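Local structure of intracellular protease/amidase (Salmonella enterica subsp. enterica serovar Typhimurium, 4K2H) at residues A106-A109 with A110-G114. The protein is a DJ-1/PfpI family member whose function is not established, tentatively assigned peptidase activity, and it binds zinc ions. The protein carries 1 engineered substitution. Numbering follows the deposited sequence.
Engineered in segment 106-109: Ala106 (natural residue Cys).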
loop_
_atom_site.group_PDB
_atom_site.type_symbol
_atom_site.label_atom_id
_atom_site.label_comp_id
_atom_site.label_asym_id
_atom_site.label_seq_id
_atom_site.Cartn_x
_atom_site.Cartn_y
_atom_site.Cartn_z
ATOM N N ALA A 106 -8.871 7.400 7.855
ATOM C CA ALA A 106 -8.377 6.953 9.171
ATOM C C ALA A 106 -8.369 8.120 10.167
ATOM O O ALA A 106 -9.407 8.723 10.359
ATOM C CB ALA A 106 -7.010 6.281 9.051
ATOM N N SER A 107 -7.245 8.453 10.801
ATOM C CA SER A 107 -7.257 9.539 11.787
ATOM C C SER A 107 -7.531 10.942 11.218
ATOM O O SER A 107 -7.885 11.839 11.977
ATOM C CB SER A 107 -5.968 9.545 12.636
ATOM O OG SER A 107 -4.856 10.052 11.918
ATOM N N ALA A 108 -7.394 11.127 9.900
ATOM C CA ALA A 108 -7.255 12.456 9.289
ATOM C C ALA A 108 -8.518 13.324 9.337
ATOM O O ALA A 108 -8.423 14.544 9.424
ATOM C CB ALA A 108 -6.787 12.324 7.849
ATOM N N ALA A 109 -9.693 12.703 9.297
ATOM C CA ALA A 109 -10.927 13.485 9.445
ATOM C C ALA A 109 -11.032 14.122 10.842
ATOM O O ALA A 109 -11.430 15.285 10.983
ATOM C CB ALA A 109 -12.148 12.634 9.143
ATOM N N ALA A 110 -10.683 13.381 11.879
ATOM C CA ALA A 110 -10.746 13.936 13.221
ATOM C C ALA A 110 -9.608 14.942 13.430
ATOM O O ALA A 110 -9.841 16.088 13.828
ATOM C CB ALA A 110 -10.664 12.822 14.246
ATOM N N ARG A 111 -8.384 14.508 13.131
ATOM C CA ARG A 111 -7.167 15.278 13.453
ATOM C C ARG A 111 -6.908 16.462 12.573
ATOM O O ARG A 111 -6.277 17.401 13.027
ATOM C CB ARG A 111 -5.910 14.409 13.388
ATOM C CG ARG A 111 -5.873 13.275 14.378
ATOM C CD ARG A 111 -5.579 13.744 15.787
ATOM N NE ARG A 111 -5.253 12.589 16.614
ATOM C CZ ARG A 111 -4.101 11.920 16.564
ATOM N NH1 ARG A 111 -3.101 12.295 15.751
ATOM N NH2 ARG A 111 -3.938 10.863 17.352
ATOM N N VAL A 112 -7.336 16.429 11.319
ATOM C CA VAL A 112 -7.045 17.536 10.431
ATOM C C VAL A 112 -8.280 18.426 10.266
ATOM O O VAL A 112 -8.207 19.646 10.451
ATOM C CB VAL A 112 -6.500 17.068 9.048
ATOM C CG1 VAL A 112 -6.033 18.258 8.237
ATOM C CG2 VAL A 112 -5.340 16.091 9.199
ATOM N N LEU A 113 -9.413 17.835 9.925
ATOM C CA LEU A 113 -10.602 18.644 9.661
ATOM C C LEU A 113 -11.346 18.958 10.966
ATOM O O LEU A 113 -11.649 20.115 11.241
ATOM C CB LEU A 113 -11.526 17.941 8.673
ATOM C CG LEU A 113 -10.839 17.471 7.401
ATOM C CD1 LEU A 113 -11.840 16.900 6.424
ATOM C CD2 LEU A 113 -10.049 18.607 6.779
ATOM N N GLY A 114 -11.631 17.928 11.757
ATOM C CA GLY A 114 -12.417 18.092 12.987
ATOM C C GLY A 114 -11.691 18.936 14.024
ATOM O O GLY A 114 -12.258 19.869 14.593
#
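Arg111 N donates to Ser107 O over 3.0 Å, a four-residue backbone bond at the N-terminal end of this helical stretch. It is nearly linear, with an N-H...O angle of 171°. The same carbonyl also takes a weak bond from Ala110 N, so Ser107 O has two backbone donors. The start of the Arg111 side chain turns back over it: with CG lying anti to the carbonyl carbon (chi1 -63°), that atom comes within 3.4 Å of Ser107 O and 4.1 Å of Ser107 CB. Ser107 OG has its polar partner in Ser79 OG, on helix 76-83, and beyond the bend at chi2 the Arg111 chain runs on to NH1, which makes a weak hydrogen bond to Pro76 O.

At the next residue, Ala108 O accepts from Val112 N at 2.9 Å, the donor standing 37° out of the carbonyl plane, and more weakly from Leu113 N. That weak bond already spans five residues, and Gly114 N to Ala109 O repeats the span at 2.8 Å, nearly in line with the carbonyl, giving a pi-type turn. Val112 CG2 lies 4.3 Å from Ala108 CB, a light apolar touch. Val112 also packs on Leu82, while on the sheet side Ala108 meets Leu72, and Leu113 rests on Ile102, Pro104 and Leu72.

Ala106, engineered from cysteine, precedes the helix with a positive phi and is tied to Gly153 by backbone bonding. Such a backbone at the turn from strand 101-104 into a helix is consistent with the nucleophile elbow of DJ-1/PfpI proteins, where the natural residue is a cysteine.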